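TatD-related deoxyribonuclease (Thermotoga maritima, PDB 1J6O) probably acts as a metal-dependent deoxyribonuclease of the TatD family, hydrolysing phosphodiester bonds in DNA with divalent cations bound at a TIM-barrel site. Local coordinates at residues Lys202-Gly205 and Leu206-Val210; Val236-Thr239 and Ile240-Leu244; Gly245-Glu248 and Ala249-Asp252. One frame throughout, in Å; residues are numbered along the deposited sequence.

Interaction 1 (Lys202-Gly205 and Leu206-Val210); sequences KRVG and LEYIV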
loop_
_atom_site.group_PDB
_atom_site.type_symbol
_atom_site.label_atom_id
_atom_site.label_comp_id
_atom_site.label_asym_id
_atom_site.label_seq_id
_atom_site.Cartn_x
_atom_site.Cartn_y
_atom_site.Cartn_z
ATOM N N LYS A 202 16.776 -6.274 5.853
ATOM C CA LYS A 202 17.814 -7.299 5.878
ATOM C C LYS A 202 17.386 -8.556 6.651
ATOM O O LYS A 202 17.646 -9.685 6.216
ATOM C CB LYS A 202 19.098 -6.710 6.478
ATOM C CG LYS A 202 20.369 -7.520 6.200
ATOM C CD LYS A 202 21.616 -6.677 6.491
ATOM C CE LYS A 202 22.916 -7.488 6.354
ATOM N NZ LYS A 202 24.144 -6.645 6.604
ATOM N N ARG A 203 16.722 -8.346 7.781
ATOM C CA ARG A 203 16.249 -9.438 8.639
ATOM C C ARG A 203 15.028 -10.165 8.113
ATOM O O ARG A 203 14.902 -11.384 8.263
ATOM C CB ARG A 203 15.876 -8.908 10.031
ATOM C CG ARG A 203 16.961 -8.137 10.779
ATOM C CD ARG A 203 18.004 -9.054 11.386
ATOM N NE ARG A 203 17.457 -9.900 12.452
ATOM C CZ ARG A 203 17.011 -9.448 13.623
ATOM N NH1 ARG A 203 17.032 -8.149 13.900
ATOM N NH2 ARG A 203 16.555 -10.299 14.534
ATOM N N VAL A 204 14.117 -9.420 7.500
ATOM C CA VAL A 204 12.896 -10.013 6.974
ATOM C C VAL A 204 13.043 -10.778 5.663
ATOM O O VAL A 204 12.441 -11.837 5.485
ATOM C CB VAL A 204 11.811 -8.927 6.819
ATOM C CG1 VAL A 204 10.579 -9.510 6.166
ATOM C CG2 VAL A 204 11.462 -8.359 8.205
ATOM N N GLY A 205 13.815 -10.238 4.730
ATOM C CA GLY A 205 13.979 -10.942 3.480
ATOM C C GLY A 205 12.882 -10.697 2.462
ATOM O O GLY A 205 11.841 -10.113 2.766
ATOM N N LEU A 206 13.109 -11.201 1.255
ATOM C CA LEU A 206 12.172 -11.042 0.161
ATOM C C LEU A 206 10.825 -11.742 0.204
ATOM O O LEU A 206 9.911 -11.344 -0.503
ATOM C CB LEU A 206 12.863 -11.394 -1.157
ATOM C CG LEU A 206 14.010 -10.469 -1.604
ATOM C CD1 LEU A 206 14.551 -10.980 -2.932
ATOM C CD2 LEU A 206 13.521 -9.033 -1.796
ATOM N N GLU A 207 10.675 -12.777 1.021
ATOM C CA GLU A 207 9.406 -13.476 1.072
ATOM C C GLU A 207 8.280 -12.646 1.694
ATOM O O GLU A 207 7.099 -12.927 1.480
ATOM C CB GLU A 207 9.571 -14.768 1.882
ATOM C CG GLU A 207 8.409 -15.721 1.782
ATOM C CD GLU A 207 8.562 -16.938 2.689
ATOM O OE1 GLU A 207 9.703 -17.437 2.839
ATOM O OE2 GLU A 207 7.534 -17.398 3.238
ATOM N N TYR A 208 8.634 -11.594 2.416
ATOM C CA TYR A 208 7.601 -10.788 3.060
ATOM C C TYR A 208 7.482 -9.324 2.692
ATOM O O TYR A 208 6.892 -8.557 3.434
ATOM C CB TYR A 208 7.790 -10.897 4.571
ATOM C CG TYR A 208 7.774 -12.331 5.028
ATOM C CD1 TYR A 208 6.634 -13.110 4.849
ATOM C CD2 TYR A 208 8.912 -12.930 5.566
ATOM C CE1 TYR A 208 6.619 -14.466 5.180
ATOM C CE2 TYR A 208 8.907 -14.301 5.907
ATOM C CZ TYR A 208 7.755 -15.050 5.703
ATOM O OH TYR A 208 7.707 -16.391 6.003
ATOM N N ILE A 209 8.001 -8.931 1.549
ATOM C CA ILE A 209 7.895 -7.524 1.199
ATOM C C ILE A 209 7.387 -7.230 -0.210
ATOM O O ILE A 209 7.526 -8.046 -1.113
ATOM C CB ILE A 209 9.265 -6.835 1.311
ATOM C CG1 ILE A 209 10.248 -7.510 0.372
ATOM C CG2 ILE A 209 9.824 -6.941 2.749
ATOM C CD1 ILE A 209 11.575 -6.794 0.247
ATOM N N VAL A 210 6.753 -6.068 -0.369
ATOM C CA VAL A 210 6.266 -5.653 -1.672
ATOM C C VAL A 210 6.792 -4.226 -1.780
ATOM O O VAL A 210 7.139 -3.608 -0.762
ATOM C CB VAL A 210 4.745 -5.640 -1.823
ATOM C CG1 VAL A 210 4.240 -7.067 -1.981
ATOM C CG2 VAL A 210 4.105 -4.889 -0.640
#
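V204 and Y208 meet where the chain turns out of a helix, and the tight part of the contact is a single methyl group: CG1 of V204 lies 3.5 Å from CB of Y208 and 3.9 Å from its CD2. The valine reaches this spot because CG1 stands opposite its own backbone N (chi1 175°), and the two side chains cross at a slant. V204 also packs on Y170, A173 and I177 of helix 170-179. The backbone oxygen of V204 sits at the ring edge, near the ring plane, 3.7 Å from CD2 of Y208. Further in, I209 turns its CG2 to the carbonyl of G205, 3.8 Å from that O. The turn belongs to the beta-alpha-beta unit of strand 181-185, helix 195-204 and strand 209-211, a crossover of the TIM barrel. G205, with phi 84° and psi 172°, is the first residue to leave helical angles; a side chain there would press on the carbonyl O of V204 and on the N of L206. L206 touches G205 with CB alone, and its far end goes instead to I240, L244 and V251 of the two following helices. Outward the packing thins. E207 lays its CB over the centre of one face of the Y208 ring, 4.0 Å above the plane, while its extended chain leads away at the exposed surface.

Interaction 2 (Val236-Thr239 and Ile240-Leu244); sequences VVET and ISQVL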
loop_
_atom_site.group_PDB
_atom_site.type_symbol
_atom_site.label_atom_id
_atom_site.label_comp_id
_atom_site.label_asym_id
_atom_site.label_seq_id
_atom_site.Cartn_x
_atom_site.Cartn_y
_atom_site.Cartn_z
ATOM N N VAL A 236 14.410 2.061 -5.207
ATOM C CA VAL A 236 14.020 1.310 -4.014
ATOM C C VAL A 236 14.533 -0.117 -4.181
ATOM O O VAL A 236 15.054 -0.716 -3.235
ATOM C CB VAL A 236 12.464 1.310 -3.829
ATOM C CG1 VAL A 236 12.045 0.372 -2.676
ATOM C CG2 VAL A 236 12.011 2.753 -3.519
ATOM N N VAL A 237 14.352 -0.663 -5.379
ATOM C CA VAL A 237 14.803 -2.010 -5.660
ATOM C C VAL A 237 16.346 -2.061 -5.536
ATOM O O VAL A 237 16.916 -2.999 -4.962
ATOM C CB VAL A 237 14.396 -2.421 -7.090
ATOM C CG1 VAL A 237 15.190 -3.661 -7.528
ATOM C CG2 VAL A 237 12.884 -2.703 -7.147
ATOM N N GLU A 238 17.009 -1.048 -6.089
ATOM C CA GLU A 238 18.466 -0.983 -6.038
ATOM C C GLU A 238 18.943 -1.090 -4.603
ATOM O O GLU A 238 19.785 -1.934 -4.280
ATOM C CB GLU A 238 18.948 0.321 -6.658
ATOM C CG GLU A 238 20.422 0.590 -6.501
ATOM C CD GLU A 238 20.845 1.790 -7.327
ATOM O OE1 GLU A 238 20.121 2.814 -7.290
ATOM O OE2 GLU A 238 21.894 1.704 -8.007
ATOM N N THR A 239 18.397 -0.260 -3.728
ATOM C CA THR A 239 18.802 -0.304 -2.330
ATOM C C THR A 239 18.516 -1.664 -1.705
ATOM O O THR A 239 19.382 -2.234 -1.019
ATOM C CB THR A 239 18.107 0.822 -1.512
ATOM O OG1 THR A 239 18.583 2.096 -1.972
ATOM C CG2 THR A 239 18.392 0.691 -0.017
ATOM N N ILE A 240 17.313 -2.196 -1.929
ATOM C CA ILE A 240 16.977 -3.495 -1.351
ATOM C C ILE A 240 17.947 -4.562 -1.807
ATOM O O ILE A 240 18.396 -5.378 -0.997
ATOM C CB ILE A 240 15.538 -3.917 -1.709
ATOM C CG1 ILE A 240 14.554 -2.951 -1.026
ATOM C CG2 ILE A 240 15.270 -5.371 -1.276
ATOM C CD1 ILE A 240 13.091 -3.189 -1.434
ATOM N N SER A 241 18.279 -4.560 -3.090
ATOM C CA SER A 241 19.211 -5.552 -3.617
ATOM C C SER A 241 20.596 -5.400 -2.971
ATOM O O SER A 241 21.271 -6.391 -2.654
ATOM C CB SER A 241 19.322 -5.417 -5.140
ATOM O OG SER A 241 20.020 -4.237 -5.523
ATOM N N GLN A 242 21.017 -4.164 -2.742
ATOM C CA GLN A 242 22.327 -3.957 -2.142
ATOM C C GLN A 242 22.347 -4.388 -0.685
ATOM O O GLN A 242 23.288 -5.040 -0.221
ATOM C CB GLN A 242 22.721 -2.490 -2.273
ATOM C CG GLN A 242 22.755 -2.068 -3.722
ATOM C CD GLN A 242 22.989 -0.602 -3.908
ATOM O OE1 GLN A 242 22.620 0.215 -3.057
ATOM N NE2 GLN A 242 23.590 -0.245 -5.037
ATOM N N VAL A 243 21.296 -4.041 0.044
ATOM C CA VAL A 243 21.241 -4.415 1.450
ATOM C C VAL A 243 21.158 -5.930 1.653
ATOM O O VAL A 243 21.684 -6.464 2.646
ATOM C CB VAL A 243 20.040 -3.730 2.152
ATOM C CG1 VAL A 243 19.734 -4.428 3.486
ATOM C CG2 VAL A 243 20.351 -2.239 2.400
ATOM N N LEU A 244 20.510 -6.628 0.723
ATOM C CA LEU A 244 20.366 -8.076 0.829
ATOM C C LEU A 244 21.456 -8.836 0.108
ATOM O O LEU A 244 21.522 -10.058 0.211
ATOM C CB LEU A 244 19.025 -8.525 0.257
ATOM C CG LEU A 244 17.783 -8.100 1.042
ATOM C CD1 LEU A 244 16.557 -8.468 0.235
ATOM C CD2 LEU A 244 17.761 -8.780 2.390
HETATM O O HOH W 1 23.824 2.668 -6.116
#
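E238 and Q242, one helical turn apart, run side by side and point the same way, with the carboxylate and amide planes 37° apart. Their nearest side-chain approach is CG of E238 to NE2 of Q242, at 3.6 Å, and one water spans the polar ends: it accepts from NE2 of Q242 and donates a weak bond to OE2 of E238. V236 and I240 repeat the parallel arrangement in apolar form, CG1 of V236 lying 3.9 Å from CD1 of I240. Here CG1 of the isoleucine is opposite its carbonyl carbon, which carries it back along the helix to within 3.2 Å of the V236 O. S241 behaves differently. Its OG, placed between its own backbone N and carbonyl carbon (chi1 71°), turns back on the helix and donates to the O of E238 at 2.6 Å. It comes to that oxygen from the side, at a C=O...OG angle of 122° and tilted from the carbonyl plane, whereas the N of Q242 approaches more nearly end-on; two donors thus grip one carbonyl, and the serine hydroxyl is fixed in rotation. T239 and V243 face R198 of helix 195-204, whereas V237 and I240 meet D252 and V251 of helix 248-264. Successive i to i+4 main-chain bonds, with an apolar flank packed on L211 of strand 209-211, are typical of an amphipathic alpha-helix on the outside of a TIM barrel.

Interaction 3 (Gly245-Glu248 and Ala249-Asp252); sequences GVPE and AKVD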
loop_
_atom_site.group_PDB
_atom_site.type_symbol
_atom_site.label_atom_id
_atom_site.label_comp_id
_atom_site.label_asym_id
_atom_site.label_seq_id
_atom_site.Cartn_x
_atom_site.Cartn_y
_atom_site.Cartn_z
ATOM N N GLY A 245 22.290 -8.111 -0.625
ATOM C CA GLY A 245 23.360 -8.749 -1.361
ATOM C C GLY A 245 22.849 -9.698 -2.437
ATOM O O GLY A 245 23.420 -10.784 -2.626
ATOM N N VAL A 246 21.781 -9.319 -3.145
ATOM C CA VAL A 246 21.232 -10.174 -4.200
ATOM C C VAL A 246 20.995 -9.388 -5.499
ATOM O O VAL A 246 20.959 -8.158 -5.495
ATOM C CB VAL A 246 19.893 -10.864 -3.760
ATOM C CG1 VAL A 246 20.099 -11.614 -2.447
ATOM C CG2 VAL A 246 18.769 -9.831 -3.610
ATOM N N PRO A 247 20.864 -10.087 -6.633
ATOM C CA PRO A 247 20.632 -9.363 -7.890
ATOM C C PRO A 247 19.298 -8.579 -7.864
ATOM O O PRO A 247 18.353 -8.969 -7.159
ATOM C CB PRO A 247 20.603 -10.480 -8.937
ATOM C CG PRO A 247 21.401 -11.590 -8.313
ATOM C CD PRO A 247 21.023 -11.532 -6.857
ATOM N N GLU A 248 19.216 -7.484 -8.621
ATOM C CA GLU A 248 17.981 -6.696 -8.654
ATOM C C GLU A 248 16.886 -7.569 -9.252
ATOM O O GLU A 248 15.701 -7.412 -8.947
ATOM C CB GLU A 248 18.164 -5.418 -9.490
ATOM C CG GLU A 248 19.090 -4.407 -8.850
ATOM C CD GLU A 248 19.201 -3.127 -9.652
ATOM O OE1 GLU A 248 18.946 -3.171 -10.877
ATOM O OE2 GLU A 248 19.560 -2.082 -9.068
ATOM N N ALA A 249 17.287 -8.506 -10.101
ATOM C CA ALA A 249 16.324 -9.392 -10.713
ATOM C C ALA A 249 15.641 -10.215 -9.628
ATOM O O ALA A 249 14.464 -10.554 -9.755
ATOM C CB ALA A 249 17.011 -10.324 -11.704
ATOM N N LYS A 250 16.369 -10.538 -8.561
ATOM C CA LYS A 250 15.781 -11.336 -7.479
ATOM C C LYS A 250 14.767 -10.537 -6.680
ATOM O O LYS A 250 13.732 -11.072 -6.255
ATOM C CB LYS A 250 16.853 -11.888 -6.520
ATOM C CG LYS A 250 17.865 -12.848 -7.176
ATOM C CD LYS A 250 18.145 -14.071 -6.271
ATOM C CE LYS A 250 19.446 -14.762 -6.660
ATOM N NZ LYS A 250 19.502 -15.030 -8.133
ATOM N N VAL A 251 15.067 -9.264 -6.468
ATOM C CA VAL A 251 14.157 -8.419 -5.721
ATOM C C VAL A 251 12.874 -8.217 -6.541
ATOM O O VAL A 251 11.762 -8.337 -6.025
ATOM C CB VAL A 251 14.775 -7.047 -5.435
ATOM C CG1 VAL A 251 13.837 -6.261 -4.558
ATOM C CG2 VAL A 251 16.137 -7.211 -4.752
ATOM N N ASP A 252 13.042 -7.925 -7.824
ATOM C CA ASP A 252 11.898 -7.705 -8.706
ATOM C C ASP A 252 11.002 -8.915 -8.830
ATOM O O ASP A 252 9.790 -8.792 -8.748
ATOM C CB ASP A 252 12.333 -7.329 -10.120
ATOM C CG ASP A 252 12.960 -5.949 -10.211
ATOM O OD1 ASP A 252 12.677 -5.084 -9.377
ATOM O OD2 ASP A 252 13.749 -5.727 -11.158
#
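K250 curls back over P247. CB lies 3.3 Å from the O of P247 and also reaches CG2 of V246. Next, CG presses on the proline ring at 3.4 Å from its CD, closer than usual for two carbons. Bends at chi2 (-137°) and chi4 take the chain obliquely across the ring: CD of the lysine stays near CD of P247, CE approaches that same ring carbon at 3.6 Å, and NZ ends 3.9 Å from the proline CG. Beneath this, the O of P247, the N-cap residue, accepts from the N of K250 at 2.9 Å, the donor standing well above the carbonyl plane, and weakly from the N of V251. The N of D252 bonds the O of E248 at 2.9 Å, nearly straight at 171°, while its side chain packs on H11, a residue of the purification tag, and on V237. Replacing D252 by an alanine would spare the backbone bond but would probably open a gap beside V237 and H11. V246 and V251 cross at about a right angle through their CG2 methyls. Main-chain bonds therefore hold the first turn, and lysine methylenes on proline supply apolar contact at the exposed surface.

Overall arrangement
The three contacts run in series along the chain and lie on one side of the barrel. Interaction 1 is a surface turn leading into strand 209-211, and its side-chain contacts are apolar. Interaction 2, partly buried, is regular helix, rich in main-chain bonds, with a water bridge at its polar edge. Interaction 3, also partly buried, starts the next helix with main-chain bonds and proline-lysine packing; its centre lies farthest from the chain centre, at about 21 Å. L206 joins all three, packing CD2 on CD1 of L244 at 3.7 Å and CD1 near the O of K250. Between interactions 2 and 3, G245 is the C-prime residue of a Schellman motif, where V246 N probably bonds S241 O.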